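Local coordinates for protein glutaryl-CoA dehydrogenase (Mycobacterium smegmatis, PDB 3SF6) that belongs to the acyl-CoA dehydrogenase family of flavoproteins and carries dihydroflavine-adenine dinucleotide in a tetrameric assembly, at residues M89-Y94 and Q324-E329; Y121-F126 and Q134-M139. One frame throughout, in Å; residues are numbered along the deposited sequence.

In the fold
After four earlier helices the chain enters helix 91-104, whose opening turn pairs with the end of helix 298-327, some 230 residues later. Interaction 1 closes that long loop and ties the N-terminal helical part of the acyl-CoA dehydrogenase fold to the C-terminal helical part. Interaction 2 falls within the same loop: helix 106-126 follows helix 91-104 directly, and after a short turn helix 129-140 folds back on it, so this contact is local and stays within the N-terminal helices. The strands of the middle part come next, before helix 252-286. Interactions 1 and 2 do not touch; the centres of interactions 1 and 2 lie about 20 Å apart.

Interaction 1 (M89-Y94 and Q324-E329); sequences MSAVAY and QKDAGE
D326 reaches across from the last turn of helix 298-327 and grips two backbone N-H groups at the start of helix 91-104. The hydrogen bonds fork between its oxygens: A91 N gives to OD1 of D326 at 2.8 Å, meeting the syn lone pair of that oxygen, and V92 N gives to OD2 of D326 at 3.2 Å, also on the syn side but 25° out of the carboxylate plane. Both are nearly straight, and together they fix the rotation of the carboxylate. A carboxylate on the first N-H groups of a helix should also interact favourably with the helix dipole. Within its own segment, S90 takes the N-cap position: its OG sits between the backbone N and the carbonyl carbon (chi1 70°), where OG of S90 accepts from A93 N at 3.0 Å. Hence the side chains of S90 and D326 share out the N-H groups of this first turn.

The carboxylate also has van der Waals contact with V92, whose CG2 comes 3.6 Å from OD2 of D326, the two side chains roughly perpendicular. Apolar contact is small: the methyl of A91 lies against the start of the K325 chain, with CB of A91 3.8 Å from CG of K325. K325 runs on to helix 252-286, where its NZ forms a salt bridge with E260 and F263 receives it as a cation-pi partner; V92 also packs on E34 of helix 32-49.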
ATOM      1  N   MET A  89     -36.105   1.689 -15.088  1.00 10.28           N
ATOM      2  CA  MET A  89     -35.342   0.452 -15.091  1.00 10.92           C
ATOM      3  C   MET A  89     -34.907   0.058 -13.659  1.00  9.80           C
ATOM      4  O   MET A  89     -34.989   0.835 -12.706  1.00  9.79           O
ATOM      5  CB  MET A  89     -34.152   0.499 -16.050  1.00 13.67           C
ATOM      6  CG  MET A  89     -33.039   1.354 -15.645  1.00 11.61           C
ATOM      7  SD  MET A  89     -31.671   1.459 -16.874  1.00 10.57           S
ATOM      8  CE  MET A  89     -32.347   2.152 -18.333  1.00 13.64           C
ATOM      9  N   SER A  90     -34.446  -1.170 -13.514  1.00  8.51           N
ATOM     10  CA  SER A  90     -33.991  -1.640 -12.184  1.00  7.69           C
ATOM     11  C   SER A  90     -32.722  -0.966 -11.767  1.00  7.98           C
ATOM     12  O   SER A  90     -32.035  -0.355 -12.586  1.00  8.34           O
ATOM     13  CB  SER A  90     -33.758  -3.142 -12.201  1.00  7.83           C
ATOM     14  OG  SER A  90     -32.600  -3.483 -12.992  1.00  7.66           O
ATOM     15  N   ALA A  91     -32.401  -1.101 -10.462  1.00  8.36           N
ATOM     16  CA  ALA A  91     -31.156  -0.557  -9.932  1.00  7.48           C
ATOM     17  C   ALA A  91     -29.972  -1.189 -10.629  1.00  7.48           C
ATOM     18  O   ALA A  91     -29.026  -0.487 -10.985  1.00  6.96           O
ATOM     19  CB  ALA A  91     -31.063  -0.798  -8.415  1.00  6.93           C
ATOM     20  N   VAL A  92     -29.997  -2.506 -10.807  1.00  7.44           N
ATOM     21  CA  VAL A  92     -28.888  -3.171 -11.499  1.00  5.95           C
ATOM     22  C   VAL A  92     -28.744  -2.671 -12.949  1.00  6.46           C
ATOM     23  O   VAL A  92     -27.626  -2.396 -13.409  1.00  6.96           O
ATOM     24  CB  VAL A  92     -29.015  -4.692 -11.405  1.00  7.44           C
ATOM     25  CG1 VAL A  92     -27.968  -5.413 -12.316  1.00  7.72           C
ATOM     26  CG2 VAL A  92     -28.811  -5.149  -9.916  1.00  5.56           C
ATOM     27  N   ALA A  93     -29.856  -2.562 -13.679  1.00  6.69           N
ATOM     28  CA  ALA A  93     -29.753  -2.092 -15.090  1.00  7.02           C
ATOM     29  C   ALA A  93     -29.236  -0.647 -15.161  1.00  7.43           C
ATOM     30  O   ALA A  93     -28.383  -0.299 -16.007  1.00  7.88           O
ATOM     31  CB  ALA A  93     -31.102  -2.212 -15.791  1.00  7.34           C
ATOM     32  N   TYR A  94     -29.720   0.198 -14.263  1.00  6.65           N
ATOM     33  CA  TYR A  94     -29.247   1.567 -14.149  1.00  7.53           C
ATOM     34  C   TYR A  94     -27.759   1.618 -13.856  1.00  6.70           C
ATOM     35  O   TYR A  94     -27.017   2.361 -14.468  1.00  6.72           O
ATOM     36  CB  TYR A  94     -30.028   2.297 -13.037  1.00  7.85           C
ATOM     37  CG  TYR A  94     -29.458   3.649 -12.652  1.00  8.81           C
ATOM     38  CD1 TYR A  94     -29.361   4.663 -13.565  1.00 11.57           C
ATOM     39  CD2 TYR A  94     -28.963   3.880 -11.361  1.00  9.42           C
ATOM     40  CE1 TYR A  94     -28.797   5.912 -13.203  1.00  9.94           C
ATOM     41  CE2 TYR A  94     -28.430   5.134 -10.986  1.00  9.34           C
ATOM     42  CZ  TYR A  94     -28.339   6.122 -11.918  1.00  9.70           C
ATOM     43  OH  TYR A  94     -27.836   7.368 -11.563  1.00 12.83           O
ATOM     44  N   GLN A 324     -29.429  -5.726  -3.699  1.00  6.71           N
ATOM     45  CA  GLN A 324     -30.043  -5.322  -2.440  1.00  9.27           C
ATOM     46  C   GLN A 324     -31.018  -4.162  -2.660  1.00  9.28           C
ATOM     47  O   GLN A 324     -32.121  -4.137  -2.096  1.00  9.74           O
ATOM     48  CB  GLN A 324     -28.985  -4.920  -1.404  1.00 10.74           C
ATOM     49  CG  GLN A 324     -28.150  -6.080  -0.841  1.00 13.52           C
ATOM     50  CD  GLN A 324     -27.072  -5.594   0.139  1.00 17.58           C
ATOM     51  OE1 GLN A 324     -26.299  -4.648  -0.132  1.00 17.97           O
ATOM     52  NE2 GLN A 324     -27.004  -6.248   1.277  1.00 19.66           N
ATOM     53  N   LYS A 325     -30.592  -3.199  -3.475  1.00  8.35           N
ATOM     54  CA  LYS A 325     -31.408  -2.017  -3.753  1.00  8.80           C
ATOM     55  C   LYS A 325     -32.740  -2.405  -4.405  1.00  8.94           C
ATOM     56  O   LYS A 325     -33.786  -1.864  -4.033  1.00  9.39           O
ATOM     57  CB  LYS A 325     -30.622  -1.013  -4.589  1.00  9.05           C
ATOM     58  CG  LYS A 325     -31.263   0.394  -4.777  1.00 11.05           C
ATOM     59  CD  LYS A 325     -30.248   1.398  -5.331  1.00 10.83           C
ATOM     60  CE  LYS A 325     -30.905   2.728  -5.818  1.00 13.28           C
ATOM     61  NZ  LYS A 325     -31.382   3.502  -4.739  1.00 15.45           N
ATOM     62  N   ASP A 326     -32.706  -3.347  -5.353  1.00  8.16           N
ATOM     63  CA  ASP A 326     -33.921  -3.808  -6.016  1.00  8.66           C
ATOM     64  C   ASP A 326     -34.821  -4.574  -5.059  1.00 10.91           C
ATOM     65  O   ASP A 326     -36.052  -4.531  -5.176  1.00 11.83           O
ATOM     66  CB  ASP A 326     -33.572  -4.642  -7.267  1.00  8.73           C
ATOM     67  CG  ASP A 326     -33.151  -3.760  -8.443  1.00  8.87           C
ATOM     68  OD1 ASP A 326     -33.771  -2.679  -8.647  1.00 10.85           O
ATOM     69  OD2 ASP A 326     -32.224  -4.192  -9.161  1.00  9.38           O
ATOM     70  N   ALA A 327     -34.208  -5.233  -4.085  1.00 11.59           N
ATOM     71  CA  ALA A 327     -34.943  -5.996  -3.070  1.00 15.31           C
ATOM     72  C   ALA A 327     -35.467  -5.114  -1.935  1.00 17.39           C
ATOM     73  O   ALA A 327     -36.348  -5.557  -1.149  1.00 20.83           O
ATOM     74  CB  ALA A 327     -34.072  -7.120  -2.530  1.00 15.28           C
ATOM     75  N   GLY A 328     -35.013  -3.865  -1.876  1.00 19.39           N
ATOM     76  CA  GLY A 328     -35.466  -2.836  -0.901  1.00 21.11           C
ATOM     77  C   GLY A 328     -34.655  -2.826   0.373  1.00 23.04           C
ATOM     78  O   GLY A 328     -35.086  -2.294   1.416  1.00 26.28           O
ATOM     79  N   GLU A 329     -33.470  -3.399   0.284  1.00 26.51           N
ATOM     80  CA  GLU A 329     -32.644  -3.724   1.415  1.00 26.16           C
ATOM     81  C   GLU A 329     -31.396  -2.843   1.519  1.00 24.13           C
ATOM     82  O   GLU A 329     -30.455  -3.265   2.236  1.00 26.33           O
ATOM     83  CB  GLU A 329     -32.193  -5.199   1.296  1.00 25.69           C
TER

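Interaction 2 (Y121-F126 and Q134-M139); sequences YAIHAF and QWLPDM
A helical hairpin in the N-terminal part of the chain brings I123 and H124, near the end of helix 106-126, against W135, L136 and M139 of helix 129-140. I123 is the central side chain. CG2 of I123 meets CD2 of L136 at 4.0 Å, and the isoleucine and leucine run alongside each other with reversed directions. The other branch, CG1, stands anti to the carbonyl carbon (chi1 -67°) and carries CD1 to the neighbouring residues of the facing helix: CD1 of I123 lies 4.1 Å from CB of W135 and 4.0 Å from SD of M139. The W135 side chain touches at its base and then leads away from segment 121-126.

The hairpin is antiparallel but far from straight: the segment axes cross at -142° and approach to 10.0 Å, with I123 opposite L136. No hydrogen bond joins the two segments, so side-chain packing carries the contact. Helix 129-140 is kinked where N of P137, which carries no hydrogen, and N of D138 lack a bond to the preceding turn.

L136 forks over two residues. CD2 of L136 lies on I123, and CD1 of L136 comes 3.9 Å from CD2 of H124, the histidine set nearly square to the leucine. The imidazole swings off the helix with CG anti to the backbone N (chi1 -161°), and its NE2 is hydrogen-bonded to the carbonyl oxygen of K82. M139 and W135 also pack on V190 of strand 190-197, and the M139 side chain is about 12 Å from the bound dihydroflavine-adenine dinucleotide.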
ATOM      1  N   TYR A 121     -34.624  13.517  -9.376  1.00  7.21           N
ATOM      2  CA  TYR A 121     -34.953  12.752  -8.174  1.00  7.75           C
ATOM      3  C   TYR A 121     -35.517  13.661  -7.081  1.00  7.46           C
ATOM      4  O   TYR A 121     -36.510  13.319  -6.436  1.00  7.20           O
ATOM      5  CB  TYR A 121     -33.741  12.007  -7.652  1.00  5.96           C
ATOM      6  CG  TYR A 121     -34.075  11.179  -6.417  1.00  7.15           C
ATOM      7  CD1 TYR A 121     -34.546   9.878  -6.518  1.00 14.06           C
ATOM      8  CD2 TYR A 121     -33.911  11.710  -5.163  1.00  8.55           C
ATOM      9  CE1 TYR A 121     -34.853   9.122  -5.363  1.00 17.73           C
ATOM     10  CE2 TYR A 121     -34.225  10.978  -4.017  1.00  8.13           C
ATOM     11  CZ  TYR A 121     -34.695   9.709  -4.128  1.00 14.72           C
ATOM     12  OH  TYR A 121     -34.962   9.036  -2.966  1.00 19.48           O
ATOM     13  N   ALA A 122     -34.869  14.808  -6.850  1.00  6.42           N
ATOM     14  CA  ALA A 122     -35.335  15.720  -5.816  1.00  6.82           C
ATOM     15  C   ALA A 122     -36.794  16.137  -6.055  1.00  7.82           C
ATOM     16  O   ALA A 122     -37.610  16.171  -5.128  1.00  7.44           O
ATOM     17  CB  ALA A 122     -34.427  16.978  -5.715  1.00  6.49           C
ATOM     18  N   ILE A 123     -37.091  16.510  -7.291  1.00  6.98           N
ATOM     19  CA  ILE A 123     -38.445  16.924  -7.693  1.00  8.10           C
ATOM     20  C   ILE A 123     -39.418  15.734  -7.571  1.00  8.15           C
ATOM     21  O   ILE A 123     -40.519  15.856  -7.037  1.00  8.92           O
ATOM     22  CB  ILE A 123     -38.417  17.540  -9.105  1.00  8.12           C
ATOM     23  CG1 ILE A 123     -37.633  18.862  -9.099  1.00  9.63           C
ATOM     24  CG2 ILE A 123     -39.855  17.797  -9.595  1.00  8.60           C
ATOM     25  CD1 ILE A 123     -37.313  19.424 -10.525  1.00 10.00           C
ATOM     26  N   HIS A 124     -38.988  14.571  -8.063  1.00  8.01           N
ATOM     27  CA  HIS A 124     -39.790  13.336  -8.011  1.00  8.86           C
ATOM     28  C   HIS A 124     -40.137  12.969  -6.564  1.00  9.26           C
ATOM     29  O   HIS A 124     -41.280  12.539  -6.275  1.00  9.97           O
ATOM     30  CB  HIS A 124     -39.027  12.229  -8.723  1.00  9.27           C
ATOM     31  CG  HIS A 124     -39.852  11.056  -9.141  1.00 11.91           C
ATOM     32  ND1 HIS A 124     -40.305  10.109  -8.238  1.00 16.68           N
ATOM     33  CD2 HIS A 124     -40.198  10.602 -10.374  1.00 12.18           C
ATOM     34  CE1 HIS A 124     -40.971   9.167  -8.899  1.00 19.84           C
ATOM     35  NE2 HIS A 124     -40.921   9.438 -10.196  1.00 15.30           N
ATOM     36  N   ALA A 125     -39.173  13.116  -5.658  1.00  8.60           N
ATOM     37  CA  ALA A 125     -39.293  12.657  -4.275  1.00  9.52           C
ATOM     38  C   ALA A 125     -39.951  13.652  -3.338  1.00 10.51           C
ATOM     39  O   ALA A 125     -40.692  13.248  -2.404  1.00 12.30           O
ATOM     40  CB  ALA A 125     -37.927  12.284  -3.707  1.00 10.04           C
ATOM     41  N   PHE A 126     -39.705  14.940  -3.571  1.00  9.60           N
ATOM     42  CA  PHE A 126     -40.110  15.982  -2.634  1.00  9.52           C
ATOM     43  C   PHE A 126     -40.965  17.080  -3.221  1.00 10.23           C
ATOM     44  O   PHE A 126     -41.380  17.992  -2.504  1.00  9.74           O
ATOM     45  CB  PHE A 126     -38.858  16.618  -2.002  1.00  9.18           C
ATOM     46  CG  PHE A 126     -37.919  15.623  -1.412  1.00 10.74           C
ATOM     47  CD1 PHE A 126     -38.288  14.860  -0.323  1.00 10.88           C
ATOM     48  CD2 PHE A 126     -36.641  15.456  -1.937  1.00 11.86           C
ATOM     49  CE1 PHE A 126     -37.439  13.917   0.216  1.00 13.39           C
ATOM     50  CE2 PHE A 126     -35.797  14.512  -1.385  1.00 11.65           C
ATOM     51  CZ  PHE A 126     -36.176  13.763  -0.327  1.00 11.03           C
ATOM     52  N   GLN A 134     -44.659  20.013 -14.293  1.00 11.50           N
ATOM     53  CA  GLN A 134     -44.058  21.104 -15.063  1.00 12.08           C
ATOM     54  C   GLN A 134     -42.681  20.721 -15.607  1.00 11.67           C
ATOM     55  O   GLN A 134     -42.371  21.017 -16.755  1.00 11.53           O
ATOM     56  CB  GLN A 134     -43.958  22.370 -14.244  1.00 12.95           C
ATOM     57  CG  GLN A 134     -43.192  23.473 -14.973  1.00 16.16           C
ATOM     58  CD  GLN A 134     -43.289  24.844 -14.322  1.00 24.52           C
ATOM     59  OE1 GLN A 134     -43.927  25.026 -13.270  1.00 27.11           O
ATOM     60  NE2 GLN A 134     -42.631  25.828 -14.949  1.00 29.72           N
ATOM     61  N   TRP A 135     -41.870  20.078 -14.769  1.00 10.01           N
ATOM     62  CA  TRP A 135     -40.447  19.904 -15.028  1.00  9.60           C
ATOM     63  C   TRP A 135     -40.053  18.519 -15.485  1.00  9.45           C
ATOM     64  O   TRP A 135     -39.188  18.404 -16.347  1.00  9.92           O
ATOM     65  CB  TRP A 135     -39.612  20.290 -13.791  1.00 10.20           C
ATOM     66  CG  TRP A 135     -39.580  21.790 -13.598  1.00 10.77           C
ATOM     67  CD1 TRP A 135     -40.276  22.518 -12.689  1.00 13.52           C
ATOM     68  CD2 TRP A 135     -38.848  22.732 -14.393  1.00 11.36           C
ATOM     69  NE1 TRP A 135     -40.018  23.860 -12.857  1.00 12.08           N
ATOM     70  CE2 TRP A 135     -39.134  24.014 -13.891  1.00  9.82           C
ATOM     71  CE3 TRP A 135     -37.962  22.608 -15.466  1.00 10.12           C
ATOM     72  CZ2 TRP A 135     -38.567  25.177 -14.435  1.00 11.33           C
ATOM     73  CZ3 TRP A 135     -37.421  23.744 -16.010  1.00 12.43           C
ATOM     74  CH2 TRP A 135     -37.742  25.025 -15.503  1.00 13.01           C
ATOM     75  N   LEU A 136     -40.617  17.459 -14.913  1.00  8.98           N
ATOM     76  CA  LEU A 136     -39.997  16.139 -15.131  1.00  9.19           C
ATOM     77  C   LEU A 136     -40.037  15.628 -16.577  1.00  8.42           C
ATOM     78  O   LEU A 136     -39.009  15.118 -17.070  1.00  8.76           O
ATOM     79  CB  LEU A 136     -40.500  15.075 -14.135  1.00  9.51           C
ATOM     80  CG  LEU A 136     -40.156  15.291 -12.672  1.00  8.07           C
ATOM     81  CD1 LEU A 136     -40.789  14.194 -11.785  1.00 10.65           C
ATOM     82  CD2 LEU A 136     -38.636  15.380 -12.473  1.00 10.04           C
ATOM     83  N   PRO A 137     -41.165  15.778 -17.299  1.00  9.50           N
ATOM     84  CA  PRO A 137     -41.103  15.218 -18.673  1.00  9.93           C
ATOM     85  C   PRO A 137     -40.098  15.923 -19.583  1.00  9.15           C
ATOM     86  O   PRO A 137     -39.393  15.271 -20.347  1.00  9.26           O
ATOM     87  CB  PRO A 137     -42.532  15.413 -19.197  1.00 10.39           C
ATOM     88  CG  PRO A 137     -43.387  15.392 -17.901  1.00 11.58           C
ATOM     89  CD  PRO A 137     -42.538  16.132 -16.898  1.00  9.67           C
ATOM     90  N   ASP A 138     -39.971  17.241 -19.464  1.00  9.00           N
ATOM     91  CA  ASP A 138     -38.973  17.949 -20.259  1.00  9.43           C
ATOM     92  C   ASP A 138     -37.517  17.703 -19.806  1.00  8.70           C
ATOM     93  O   ASP A 138     -36.581  17.827 -20.609  1.00  9.77           O
ATOM     94  CB  ASP A 138     -39.213  19.445 -20.233  1.00 10.02           C
ATOM     95  CG  ASP A 138     -40.386  19.888 -21.119  1.00 14.30           C
ATOM     96  OD1 ASP A 138     -40.920  19.095 -21.934  1.00 14.43           O
ATOM     97  OD2 ASP A 138     -40.736  21.074 -20.979  1.00 15.84           O
ATOM     98  N   MET A 139     -37.342  17.364 -18.539  1.00  7.99           N
ATOM     99  CA  MET A 139     -36.040  16.929 -18.043  1.00  7.08           C
ATOM    100  C   MET A 139     -35.684  15.527 -18.540  1.00  8.79           C
ATOM    101  O   MET A 139     -34.546  15.244 -18.929  1.00  8.61           O
ATOM    102  CB  MET A 139     -35.994  17.029 -16.508  1.00  7.59           C
ATOM    103  CG  MET A 139     -36.038  18.485 -16.035  1.00  8.17           C
ATOM    104  SD  MET A 139     -36.146  18.635 -14.261  1.00  8.18           S
ATOM    105  CE  MET A 139     -34.372  18.587 -13.800  1.00  8.96           C
TER